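Local atomic coordinates of putative type VI secretion protein (Escherichia coli, PDB entry 6SKI), a protein that probably hydrolyses phospholipids as a toxic effector loaded onto the VgrG spike of the bacterial type VI secretion system. Residues Q72-S77 with Q398-A403; P366-I371 with T486-N491; R56-N61 with L151-G156; E51-R56 with M144-S149; Q281-N286 with W532-W537. One frame throughout, in Å; residues are numbered along the deposited sequence.

From the N terminus, contact 4 opens at residues 51-56 and closes at 144-149, while contact 3 opens at 56-61 and closes at 151-156. The two cross, share R56 and both join helix 53-58 to helix 144-154, with centres about 7 Å apart. Contact 1 opens at 72-77, inside those loops, and closes only at 398-403, tying helix 72-85 to the antiparallel three-stranded sheet and crossing all the others. Contact 5 spans from 281-286 to 532-537, linking the large mixed sheet to the C-terminal segment. Contact 2, 366-371 with 486-491, joins two loops and nests inside contact 5, which it touches where A490 packs on W532.

Contact 1 of 5, residues Q72-S77 with Q398-A403; sequences QKDAQS and QKQVGA
The helical turn carrying K73, D74 and S77 passes the strand carrying Q400 with segment axes 11.1 Å apart at closest approach and 67° between their chain directions. This is a helix-on-sheet contact: helix 72-85 lies over one side of an antiparallel three-stranded sheet whose middle strand is 398-409, and the gap is bridged by one long side chain. Q400 points its CB at the helix, and with CG anti to the backbone N (chi1 -164°) and the chain extended beyond it, the terminal amide is carried across to the helix surface. There three polar groups of the helix gather round NE2. S77 comes nearest, its OG 3.7 Å from Q400 NE2 and 3.8 Å from Q400 OE1, so the hydroxyl faces both ends of the amide. D74 brings its carboxylate in at a slant, the two flat groups 35° apart, with OD1 4.0 Å from Q400 NE2. The lysine tip is more distant, K73 NZ lying 4.2 Å from Q400 NE2. None of these approaches is a hydrogen bond across the contact, so the polar ends sit near one another without a bond, the K73-Q400 pair bringing two nitrogens together. R382, I384 and V386 of strand 376-386 and F337 of strand 328-341 also touch the Q400 side chain. The S77 hydroxyl has its own partner one turn back: OG donates to K73 O at 2.8 Å, approaching from above the carbonyl plane, while S77 N binds the same oxygen from the opposite face at 2.9 Å.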
# COMPACT_ATOMS: atom_id res chain seq x y z
N GLN A 72 32.63 8.19 -6.13
CA GLN A 72 32.56 7.70 -4.75
C GLN A 72 33.18 8.68 -3.77
O GLN A 72 32.72 8.80 -2.63
CB GLN A 72 33.22 6.33 -4.64
CG GLN A 72 32.34 5.19 -5.08
CD GLN A 72 31.53 4.62 -3.93
OE1 GLN A 72 30.33 4.41 -4.05
NE2 GLN A 72 32.20 4.36 -2.82
N LYS A 73 34.24 9.38 -4.18
CA LYS A 73 34.78 10.43 -3.33
C LYS A 73 33.77 11.55 -3.14
O LYS A 73 33.55 12.02 -2.01
CB LYS A 73 36.07 10.98 -3.95
CG LYS A 73 37.34 10.57 -3.23
CD LYS A 73 38.48 11.52 -3.56
CE LYS A 73 38.08 12.98 -3.38
NZ LYS A 73 37.51 13.25 -2.03
N ASP A 74 33.12 11.97 -4.22
CA ASP A 74 32.09 13.00 -4.12
C ASP A 74 30.88 12.51 -3.34
O ASP A 74 30.24 13.29 -2.63
CB ASP A 74 31.68 13.47 -5.52
CG ASP A 74 32.61 14.53 -6.08
OD1 ASP A 74 33.49 15.01 -5.33
OD2 ASP A 74 32.46 14.88 -7.26
N ALA A 75 30.56 11.23 -3.46
CA ALA A 75 29.44 10.69 -2.69
C ALA A 75 29.74 10.67 -1.20
O ALA A 75 28.88 11.01 -0.38
CB ALA A 75 29.10 9.29 -3.20
N GLN A 76 30.96 10.29 -0.83
CA GLN A 76 31.33 10.34 0.58
C GLN A 76 31.40 11.77 1.08
O GLN A 76 31.07 12.04 2.24
CB GLN A 76 32.65 9.62 0.81
CG GLN A 76 33.10 9.63 2.26
CD GLN A 76 32.25 8.73 3.13
OE1 GLN A 76 31.61 9.18 4.07
NE2 GLN A 76 32.24 7.45 2.81
N SER A 77 31.78 12.71 0.21
CA SER A 77 31.75 14.11 0.60
C SER A 77 30.32 14.61 0.77
O SER A 77 30.07 15.44 1.65
CB SER A 77 32.48 14.97 -0.44
OG SER A 77 33.78 14.47 -0.69
N GLN A 398 45.32 24.20 -0.88
CA GLN A 398 44.11 23.90 -1.62
C GLN A 398 42.98 23.49 -0.68
O GLN A 398 43.21 22.88 0.37
CB GLN A 398 44.35 22.80 -2.65
CG GLN A 398 45.16 23.25 -3.85
CD GLN A 398 44.75 22.55 -5.13
OE1 GLN A 398 44.67 21.33 -5.18
NE2 GLN A 398 44.49 23.33 -6.17
N LYS A 399 41.76 23.81 -1.10
CA LYS A 399 40.57 23.49 -0.33
C LYS A 399 39.55 22.84 -1.26
O LYS A 399 39.47 23.18 -2.44
CB LYS A 399 39.95 24.75 0.31
CG LYS A 399 39.20 25.63 -0.69
CD LYS A 399 39.24 27.10 -0.33
CE LYS A 399 38.76 27.34 1.09
NZ LYS A 399 38.57 28.80 1.34
N GLN A 400 38.79 21.90 -0.72
CA GLN A 400 37.62 21.39 -1.40
C GLN A 400 36.41 22.18 -0.92
O GLN A 400 36.11 22.18 0.28
CB GLN A 400 37.42 19.89 -1.16
CG GLN A 400 36.46 19.25 -2.14
CD GLN A 400 35.94 17.91 -1.68
OE1 GLN A 400 35.76 17.68 -0.49
NE2 GLN A 400 35.69 17.02 -2.63
N VAL A 401 35.75 22.86 -1.84
CA VAL A 401 34.56 23.64 -1.56
C VAL A 401 33.38 22.93 -2.21
O VAL A 401 33.38 22.69 -3.43
CB VAL A 401 34.68 25.08 -2.08
CG1 VAL A 401 33.32 25.73 -2.18
CG2 VAL A 401 35.59 25.88 -1.18
N GLY A 402 32.40 22.58 -1.41
CA GLY A 402 31.15 22.01 -1.90
C GLY A 402 30.00 22.93 -1.56
O GLY A 402 30.01 23.60 -0.53
N ALA A 403 29.01 22.97 -2.44
CA ALA A 403 27.83 23.78 -2.23
C ALA A 403 26.59 22.96 -2.53
O ALA A 403 26.61 22.10 -3.43
CB ALA A 403 27.85 25.05 -3.09

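Contact 2 of 5, residues P366-I371 with T486-N491; sequences PALKHI and THCSAN
I371 points its CB at the loop 486-491, and its branches divide between T486 and C488. From CB, the CG1 branch leaves beside the backbone N (chi1 -65°) and meets T486 CG2 at 3.6 Å, the closest approach of the contact. One atom farther on, the tip I371 CD1 comes to 4.1 Å from T486 OG1, so the ethyl arm touches both branches of the threonine, and the two side chains cross at about a right angle. The other branch of the isoleucine, CG2, lies anti to the backbone N and rests 4.0 Å from C488 CB. C488 is thus approached at its root by I371 and at its tip by L368, whose CD2 stands 4.1 Å from C488 SG. No hydrogen bond joins the two segments, and the four residues that touch are all buried and meet through aliphatic carbons, the threonine hydroxyl and sulfur. Polar backbone atoms are met from outside: T486 O accepts from R409 NH2, and H487 N donates to D312. H487 itself points away from the contact and stacks its ring on Y317. Two loops are joined here, one running from helix 350-362 to strand 376-386 and the other from helix 476-483 to strand 495-497; L330 and L332 of strand 328-341 pack on C488, while H370 lies against E476 and L479 of helix 476-483.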
# COMPACT_ATOMS: atom_id res chain seq x y z
N PRO A 366 6.77 26.39 -9.03
CA PRO A 366 5.44 26.23 -8.44
C PRO A 366 5.28 24.92 -7.69
O PRO A 366 4.34 24.80 -6.90
CB PRO A 366 4.52 26.30 -9.66
CG PRO A 366 5.35 25.66 -10.72
CD PRO A 366 6.73 26.23 -10.49
N ALA A 367 6.16 23.95 -7.92
CA ALA A 367 6.08 22.68 -7.21
C ALA A 367 6.30 22.86 -5.72
O ALA A 367 5.65 22.19 -4.90
CB ALA A 367 7.10 21.70 -7.79
N LEU A 368 7.21 23.76 -5.34
CA LEU A 368 7.52 24.02 -3.94
C LEU A 368 7.03 25.39 -3.50
O LEU A 368 7.51 25.92 -2.49
CB LEU A 368 9.02 23.89 -3.71
CG LEU A 368 9.61 22.52 -4.03
CD1 LEU A 368 11.13 22.59 -4.09
CD2 LEU A 368 9.16 21.50 -2.99
N LYS A 369 6.09 25.98 -4.24
CA LYS A 369 5.63 27.33 -3.95
C LYS A 369 5.05 27.45 -2.56
O LYS A 369 5.18 28.50 -1.91
CB LYS A 369 4.60 27.76 -4.99
CG LYS A 369 4.11 29.19 -4.84
CD LYS A 369 2.91 29.44 -5.72
CE LYS A 369 2.57 30.92 -5.76
NZ LYS A 369 2.66 31.54 -4.41
N HIS A 370 4.40 26.40 -2.07
CA HIS A 370 3.69 26.44 -0.80
C HIS A 370 4.40 25.70 0.31
O HIS A 370 3.97 25.78 1.46
CB HIS A 370 2.28 25.88 -0.98
CG HIS A 370 1.49 26.56 -2.06
ND1 HIS A 370 1.04 27.86 -1.94
CD2 HIS A 370 1.09 26.13 -3.28
CE1 HIS A 370 0.39 28.20 -3.04
NE2 HIS A 370 0.41 27.17 -3.87
N ILE A 371 5.48 24.99 0.00
CA ILE A 371 6.23 24.25 1.01
C ILE A 371 7.42 25.04 1.52
O ILE A 371 7.77 24.92 2.71
CB ILE A 371 6.69 22.89 0.44
CG1 ILE A 371 5.49 22.00 0.13
CG2 ILE A 371 7.62 22.17 1.39
CD1 ILE A 371 5.59 21.27 -1.18
N THR A 486 2.08 19.75 4.26
CA THR A 486 2.66 18.86 3.26
C THR A 486 4.16 18.76 3.45
O THR A 486 4.84 19.78 3.66
CB THR A 486 2.33 19.33 1.84
OG1 THR A 486 3.16 18.64 0.90
CG2 THR A 486 2.54 20.80 1.70
N HIS A 487 4.68 17.55 3.39
CA HIS A 487 6.10 17.29 3.57
C HIS A 487 6.81 17.34 2.23
O HIS A 487 6.24 16.96 1.20
CB HIS A 487 6.33 15.92 4.21
CG HIS A 487 5.71 15.77 5.56
ND1 HIS A 487 6.43 15.40 6.68
CD2 HIS A 487 4.43 15.91 5.98
CE1 HIS A 487 5.63 15.34 7.72
NE2 HIS A 487 4.41 15.65 7.33
N CYS A 488 8.04 17.83 2.24
CA CYS A 488 8.90 17.76 1.06
C CYS A 488 9.59 16.41 1.08
O CYS A 488 10.51 16.18 1.87
CB CYS A 488 9.91 18.91 1.06
SG CYS A 488 11.02 18.91 -0.36
N SER A 489 9.13 15.50 0.23
CA SER A 489 9.62 14.13 0.23
C SER A 489 10.75 13.90 -0.77
O SER A 489 11.49 12.93 -0.62
CB SER A 489 8.48 13.15 -0.08
OG SER A 489 7.81 13.50 -1.28
N ALA A 490 10.88 14.76 -1.77
CA ALA A 490 11.97 14.67 -2.73
C ALA A 490 13.14 15.51 -2.23
O ALA A 490 12.99 16.71 -1.97
CB ALA A 490 11.52 15.15 -4.11
N ASN A 491 14.30 14.87 -2.08
CA ASN A 491 15.49 15.56 -1.61
C ASN A 491 16.71 14.90 -2.22
O ASN A 491 16.61 13.85 -2.85
CB ASN A 491 15.58 15.55 -0.08
CG ASN A 491 15.38 14.18 0.51
OD1 ASN A 491 16.25 13.32 0.44
ND2 ASN A 491 14.22 13.96 1.11

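Contact 3 of 5, residues R56-N61 with L151-G156; sequences RLMKFN and LDIFEG
M58 lays its thioether end over the last turn of helix 144-154, touching I153 and F154. The contact is a helix-helix packing between helix 53-58, at M58, and the last turn of helix 144-154, in a protein whose catalytic domain belongs to the alpha/beta-hydrolase clan. The sulfur meets the isoleucine: M58 SD lies 3.6 Å from I153 CG2, the methyl that stands anti to its backbone N. The same sulfur is 3.7 Å from F154 N, without forming a hydrogen bond. The chain bends at chi3, about the CG-SD bond (88°), which swings the terminal methyl from the isoleucine to the phenylalanine; M58 and F154 cross at about a right angle. A type I turn from M58 to N61 carries the chain onward, and N61 is held by S254 and N255. I150 also touches M58 from helix 144-154, and I253 and P265 also touch the F154 side chain. No hydrogen bond crosses between the segments; the contact is apolar, carried by the M58 thioether. At its tip, M58 CE reaches the ring of F154 at the edge, in its plane, 3.9 Å from CD2.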
# COMPACT_ATOMS: atom_id res chain seq x y z
N ARG A 56 14.93 -0.91 0.09
CA ARG A 56 15.88 0.19 0.06
C ARG A 56 16.94 -0.04 -1.01
O ARG A 56 17.40 0.91 -1.66
CB ARG A 56 16.52 0.34 1.44
CG ARG A 56 15.54 0.77 2.51
CD ARG A 56 16.26 1.24 3.76
NE ARG A 56 17.61 0.70 3.84
CZ ARG A 56 17.97 -0.30 4.64
NH1 ARG A 56 17.07 -0.87 5.43
NH2 ARG A 56 19.22 -0.73 4.65
N LEU A 57 17.34 -1.30 -1.21
CA LEU A 57 18.32 -1.60 -2.25
C LEU A 57 17.69 -1.54 -3.64
O LEU A 57 18.37 -1.16 -4.60
CB LEU A 57 18.95 -2.97 -2.01
CG LEU A 57 19.80 -3.09 -0.75
CD1 LEU A 57 20.43 -4.46 -0.67
CD2 LEU A 57 20.85 -2.00 -0.74
N MET A 58 16.42 -1.92 -3.76
CA MET A 58 15.72 -1.72 -5.02
C MET A 58 15.71 -0.26 -5.42
O MET A 58 15.75 0.07 -6.61
CB MET A 58 14.28 -2.23 -4.90
CG MET A 58 13.97 -3.46 -5.71
SD MET A 58 12.21 -3.82 -5.74
CE MET A 58 11.69 -2.87 -7.15
N LYS A 59 15.68 0.63 -4.43
CA LYS A 59 15.71 2.06 -4.73
C LYS A 59 17.03 2.49 -5.37
O LYS A 59 17.10 3.56 -5.98
CB LYS A 59 15.42 2.87 -3.46
CG LYS A 59 13.95 3.24 -3.33
CD LYS A 59 13.67 4.04 -2.08
CE LYS A 59 13.78 3.18 -0.84
NZ LYS A 59 13.75 4.00 0.40
N PHE A 60 18.09 1.68 -5.23
CA PHE A 60 19.36 2.00 -5.90
C PHE A 60 19.21 2.07 -7.41
O PHE A 60 19.95 2.81 -8.07
CB PHE A 60 20.43 0.97 -5.56
CG PHE A 60 21.23 1.29 -4.34
CD1 PHE A 60 22.53 1.76 -4.45
CD2 PHE A 60 20.71 1.09 -3.07
CE1 PHE A 60 23.28 2.04 -3.34
CE2 PHE A 60 21.46 1.37 -1.96
CZ PHE A 60 22.75 1.85 -2.09
N ASN A 61 18.30 1.28 -7.97
CA ASN A 61 18.12 1.25 -9.42
C ASN A 61 17.75 2.63 -9.94
O ASN A 61 16.75 3.23 -9.51
CB ASN A 61 17.03 0.24 -9.77
CG ASN A 61 17.02 -0.13 -11.23
OD1 ASN A 61 17.91 -0.84 -11.70
ND2 ASN A 61 16.01 0.32 -11.95
N LEU A 151 14.22 -9.69 -5.55
CA LEU A 151 13.27 -10.21 -6.52
C LEU A 151 11.90 -10.42 -5.91
O LEU A 151 10.89 -10.29 -6.61
CB LEU A 151 13.79 -11.52 -7.11
CG LEU A 151 14.50 -11.41 -8.45
CD1 LEU A 151 15.04 -12.76 -8.87
CD2 LEU A 151 13.57 -10.84 -9.50
N ASP A 152 11.85 -10.75 -4.62
CA ASP A 152 10.57 -10.88 -3.93
C ASP A 152 9.88 -9.54 -3.82
O ASP A 152 8.66 -9.45 -3.99
CB ASP A 152 10.80 -11.48 -2.54
CG ASP A 152 10.89 -12.99 -2.57
OD1 ASP A 152 11.12 -13.60 -1.50
OD2 ASP A 152 10.73 -13.58 -3.66
N ILE A 153 10.64 -8.48 -3.52
CA ILE A 153 10.06 -7.14 -3.49
C ILE A 153 9.65 -6.70 -4.89
O ILE A 153 8.63 -6.03 -5.07
CB ILE A 153 11.03 -6.15 -2.85
CG1 ILE A 153 11.45 -6.64 -1.47
CG2 ILE A 153 10.40 -4.77 -2.76
CD1 ILE A 153 10.36 -6.53 -0.44
N PHE A 154 10.44 -7.06 -5.90
CA PHE A 154 10.11 -6.69 -7.27
C PHE A 154 8.79 -7.31 -7.71
O PHE A 154 8.00 -6.67 -8.42
CB PHE A 154 11.24 -7.11 -8.21
CG PHE A 154 11.02 -6.72 -9.64
CD1 PHE A 154 10.91 -7.69 -10.62
CD2 PHE A 154 10.92 -5.39 -10.01
CE1 PHE A 154 10.71 -7.34 -11.93
CE2 PHE A 154 10.72 -5.04 -11.32
CZ PHE A 154 10.61 -6.01 -12.29
N GLU A 155 8.53 -8.54 -7.30
CA GLU A 155 7.30 -9.25 -7.61
C GLU A 155 6.28 -9.14 -6.48
O GLU A 155 5.38 -9.98 -6.39
CB GLU A 155 7.60 -10.71 -7.91
CG GLU A 155 7.99 -10.96 -9.35
CD GLU A 155 8.86 -12.19 -9.51
OE1 GLU A 155 9.32 -12.73 -8.48
OE2 GLU A 155 9.09 -12.62 -10.66
N GLY A 156 6.41 -8.14 -5.62
CA GLY A 156 5.66 -8.11 -4.39
C GLY A 156 4.16 -7.94 -4.57
O GLY A 156 3.39 -8.36 -3.70

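Contact 4 of 5, residues E51-R56 with M144-S149; sequences ENTASR and MGLGTS
S55 N donates to N52 OD1 at 3.0 Å, a fairly straight bond (157° at the hydrogen) that caps the helix whose first turn sets T53 and A54 against L146 and S149. N52 is the N-cap of helix 53-58, and the donor is tilted 29° from the plane of its amide carbonyl. A separate, weak bond joins R56 NH1 to E51 O, at 3.4 Å. The guanidinium of R56 folds back along the turn, with T53 CA 3.7 Å above one face, off toward its rim. Across the contact the helices come close at A54, whose small side chain faces S149: the A54 and S149 CA atoms lie 5.7 Å apart. A54 CB rests against the backbone of the other helix, 3.6 Å from S149 O, and is 3.8 Å from S149 CB. At the flank, T53 and L146 cross at about a right angle, T53 CG2 to L146 CD1 at 4.1 Å. The leucine reaches there because CG is anti to the backbone N (chi1 -174°), carrying CD1 toward the threonine methyl. No hydrogen bond spans the two segments. I150, the next residue, and I153, one turn on from S149, continue the packing on A54. On the other side of helix 53-58, S55 OG hydrogen-bonds R198 at the start of helix 198-211, and E51 forms a salt bridge with K59. On helix 144-154, L146 is touched by N499, in the loop before strand 500-502.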
# COMPACT_ATOMS: atom_id res chain seq x y z
N GLU A 51 11.34 0.11 6.51
CA GLU A 51 11.48 -0.53 5.21
C GLU A 51 12.60 -1.55 5.26
O GLU A 51 13.67 -1.29 5.83
CB GLU A 51 11.76 0.52 4.13
CG GLU A 51 11.33 0.11 2.74
CD GLU A 51 11.60 1.19 1.72
OE1 GLU A 51 12.27 2.18 2.06
OE2 GLU A 51 11.14 1.04 0.57
N ASN A 52 12.37 -2.72 4.68
CA ASN A 52 13.39 -3.76 4.73
C ASN A 52 14.54 -3.42 3.79
O ASN A 52 14.45 -2.53 2.95
CB ASN A 52 12.79 -5.13 4.40
CG ASN A 52 12.03 -5.14 3.09
OD1 ASN A 52 12.29 -4.35 2.19
ND2 ASN A 52 11.08 -6.06 2.98
N THR A 53 15.64 -4.16 3.96
CA THR A 53 16.84 -3.88 3.18
C THR A 53 16.59 -4.05 1.69
O THR A 53 17.12 -3.29 0.87
CB THR A 53 17.98 -4.79 3.64
OG1 THR A 53 18.34 -4.46 4.99
CG2 THR A 53 19.20 -4.63 2.75
N ALA A 54 15.76 -5.03 1.32
CA ALA A 54 15.56 -5.33 -0.10
C ALA A 54 14.89 -4.17 -0.83
O ALA A 54 15.27 -3.85 -1.96
CB ALA A 54 14.75 -6.61 -0.24
N SER A 55 13.90 -3.53 -0.21
CA SER A 55 13.24 -2.39 -0.84
C SER A 55 14.19 -1.21 -0.98
O SER A 55 14.26 -0.56 -2.04
CB SER A 55 12.02 -1.99 -0.01
OG SER A 55 10.85 -2.66 -0.44
N ARG A 56 14.93 -0.91 0.09
CA ARG A 56 15.88 0.19 0.06
C ARG A 56 16.94 -0.04 -1.01
O ARG A 56 17.40 0.91 -1.66
CB ARG A 56 16.52 0.34 1.44
CG ARG A 56 15.54 0.77 2.51
CD ARG A 56 16.26 1.24 3.76
NE ARG A 56 17.61 0.70 3.84
CZ ARG A 56 17.97 -0.30 4.64
NH1 ARG A 56 17.07 -0.87 5.43
NH2 ARG A 56 19.22 -0.73 4.65
N MET A 144 23.35 -14.10 -0.30
CA MET A 144 22.73 -15.10 -1.16
C MET A 144 21.23 -14.88 -1.25
O MET A 144 20.66 -14.84 -2.35
CB MET A 144 23.03 -16.50 -0.62
CG MET A 144 24.30 -16.60 0.22
SD MET A 144 25.67 -17.48 -0.55
CE MET A 144 25.48 -17.02 -2.27
N GLY A 145 20.57 -14.73 -0.10
CA GLY A 145 19.15 -14.44 -0.11
C GLY A 145 18.83 -13.05 -0.63
O GLY A 145 17.71 -12.78 -1.06
N LEU A 146 19.81 -12.14 -0.57
CA LEU A 146 19.55 -10.74 -0.85
C LEU A 146 19.03 -10.52 -2.26
O LEU A 146 18.10 -9.73 -2.48
CB LEU A 146 20.80 -9.91 -0.60
CG LEU A 146 20.61 -8.40 -0.71
CD1 LEU A 146 19.58 -7.93 0.30
CD2 LEU A 146 21.93 -7.71 -0.48
N GLY A 147 19.61 -11.21 -3.25
CA GLY A 147 19.05 -11.14 -4.59
C GLY A 147 17.65 -11.70 -4.65
O GLY A 147 16.76 -11.13 -5.30
N THR A 148 17.42 -12.83 -3.97
CA THR A 148 16.07 -13.38 -3.89
C THR A 148 15.13 -12.44 -3.16
O THR A 148 13.95 -12.32 -3.52
CB THR A 148 16.11 -14.75 -3.21
OG1 THR A 148 16.99 -15.61 -3.93
CG2 THR A 148 14.73 -15.38 -3.18
N SER A 149 15.63 -11.74 -2.14
CA SER A 149 14.79 -10.77 -1.43
C SER A 149 14.41 -9.60 -2.31
O SER A 149 13.26 -9.14 -2.29
CB SER A 149 15.53 -10.28 -0.18
OG SER A 149 15.29 -11.12 0.92

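Contact 5 of 5, residues Q281-N286 with W532-W537; sequences QITAMN and WIRSVW
The end of strand 278-284, in the large mixed sheet of what is probably an alpha/beta-hydrolase core, is met by R534 from the C-terminal segment beside a Ser-His-Asp constellation (S197, H310, D245) consistent with the catalytic triad of this clan. R534 starts with CG anti to the backbone N (chi1 -167°) and stays extended from CG to NE, so the side chain reaches across and delivers its guanidinium to the end of the strand. The leading nitrogen is NH1. It lies 3.5 Å from A284 O, a polar approach that is not a hydrogen bond, and 4.1 Å from A284 CB. T283 CG2 sits farther along at 4.4 Å from R534 NH1, and both the methyl and the carbonyl oxygen stand oblique to the guanidinium plane. The stronger grips on the arginine come from beyond the two segments: NH2 forms a salt bridge with D245, and NE donates to F292 O. A284 N in turn makes a weak hydrogen bond to D245 OD1, so strand and arginine converge on the same carboxylate. This is consistent with R534 acting in the second shell of the presumed triad: its guanidinium, held through NH2 by D245 and through NE by F292 O, among other bonds, would help hold D245 in place and bind the C-terminal segment to the sheet, and the nearby A284 carbonyl may add a modest electrostatic attraction.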
# COMPACT_ATOMS: atom_id res chain seq x y z
N GLN A 281 -9.67 7.27 -6.56
CA GLN A 281 -8.27 7.47 -6.22
C GLN A 281 -8.03 8.90 -5.77
O GLN A 281 -8.55 9.85 -6.37
CB GLN A 281 -7.34 7.16 -7.38
CG GLN A 281 -5.91 6.99 -6.93
CD GLN A 281 -4.98 6.57 -8.04
OE1 GLN A 281 -5.13 6.97 -9.18
NE2 GLN A 281 -4.00 5.75 -7.70
N ILE A 282 -7.25 9.05 -4.71
CA ILE A 282 -6.66 10.33 -4.35
C ILE A 282 -5.23 10.33 -4.87
O ILE A 282 -4.61 9.27 -5.00
CB ILE A 282 -6.71 10.56 -2.83
CG1 ILE A 282 -8.08 10.19 -2.29
CG2 ILE A 282 -6.44 12.02 -2.52
CD1 ILE A 282 -8.22 10.34 -0.80
N THR A 283 -4.74 11.50 -5.26
CA THR A 283 -3.43 11.62 -5.87
C THR A 283 -2.66 12.73 -5.17
O THR A 283 -3.24 13.76 -4.80
CB THR A 283 -3.57 11.91 -7.37
OG1 THR A 283 -3.80 10.67 -8.07
CG2 THR A 283 -2.33 12.58 -7.94
N ALA A 284 -1.37 12.52 -4.96
CA ALA A 284 -0.52 13.51 -4.33
C ALA A 284 -0.10 14.56 -5.35
O ALA A 284 0.58 14.24 -6.33
CB ALA A 284 0.71 12.84 -3.72
N MET A 285 -0.49 15.81 -5.11
CA MET A 285 -0.14 16.89 -6.02
C MET A 285 1.28 17.38 -5.82
O MET A 285 1.82 18.03 -6.72
CB MET A 285 -1.11 18.06 -5.85
CG MET A 285 -2.36 17.95 -6.68
SD MET A 285 -3.40 19.42 -6.63
CE MET A 285 -2.56 20.42 -5.42
N ASN A 286 1.90 17.09 -4.68
CA ASN A 286 3.24 17.55 -4.36
C ASN A 286 4.15 16.38 -4.07
O ASN A 286 5.00 16.44 -3.18
CB ASN A 286 3.22 18.53 -3.20
CG ASN A 286 2.24 19.67 -3.41
OD1 ASN A 286 2.34 20.39 -4.39
ND2 ASN A 286 1.31 19.83 -2.49
N TRP A 532 11.52 18.41 -11.47
CA TRP A 532 10.60 18.44 -10.33
C TRP A 532 9.16 18.22 -10.78
O TRP A 532 8.24 18.85 -10.27
CB TRP A 532 10.74 19.73 -9.53
CG TRP A 532 11.90 19.73 -8.60
CD1 TRP A 532 13.18 20.10 -8.89
CD2 TRP A 532 11.90 19.34 -7.22
NE1 TRP A 532 13.97 19.97 -7.78
CE2 TRP A 532 13.21 19.50 -6.74
CE3 TRP A 532 10.91 18.87 -6.35
CZ2 TRP A 532 13.56 19.21 -5.43
CZ3 TRP A 532 11.26 18.59 -5.05
CH2 TRP A 532 12.57 18.76 -4.60
N ILE A 533 8.98 17.32 -11.74
CA ILE A 533 7.67 16.95 -12.25
C ILE A 533 7.54 15.44 -12.13
O ILE A 533 8.38 14.70 -12.67
CB ILE A 533 7.47 17.40 -13.71
CG1 ILE A 533 7.64 18.91 -13.83
CG2 ILE A 533 6.10 16.97 -14.21
CD1 ILE A 533 8.14 19.34 -15.18
N ARG A 534 6.50 14.98 -11.44
CA ARG A 534 6.33 13.56 -11.21
C ARG A 534 5.98 12.84 -12.51
O ARG A 534 5.29 13.37 -13.38
CB ARG A 534 5.24 13.33 -10.17
CG ARG A 534 5.17 11.93 -9.63
CD ARG A 534 3.81 11.67 -9.01
NE ARG A 534 3.83 10.56 -8.08
CZ ARG A 534 2.85 10.29 -7.23
NH1 ARG A 534 1.78 11.06 -7.20
NH2 ARG A 534 2.95 9.25 -6.41
N SER A 535 6.47 11.61 -12.62
CA SER A 535 6.17 10.77 -13.77
C SER A 535 4.82 10.10 -13.57
O SER A 535 4.61 9.40 -12.57
CB SER A 535 7.26 9.73 -13.98
OG SER A 535 8.25 10.18 -14.88
N VAL A 536 3.90 10.31 -14.50
CA VAL A 536 2.56 9.74 -14.44
C VAL A 536 2.39 8.77 -15.59
O VAL A 536 2.69 9.10 -16.75
CB VAL A 536 1.48 10.84 -14.48
CG1 VAL A 536 0.13 10.25 -14.16
CG2 VAL A 536 1.83 11.94 -13.50
N TRP A 537 1.91 7.57 -15.28
CA TRP A 537 1.57 6.54 -16.25
C TRP A 537 0.06 6.43 -16.26
O TRP A 537 -0.54 5.98 -15.27
CB TRP A 537 2.22 5.21 -15.91
CG TRP A 537 3.65 5.31 -15.46
CD1 TRP A 537 4.18 4.82 -14.30
CD2 TRP A 537 4.74 5.92 -16.16
NE1 TRP A 537 5.52 5.09 -14.23
CE2 TRP A 537 5.89 5.77 -15.36
CE3 TRP A 537 4.85 6.59 -17.39
CZ2 TRP A 537 7.13 6.26 -15.75
CZ3 TRP A 537 6.09 7.07 -17.76
CH2 TRP A 537 7.21 6.91 -16.95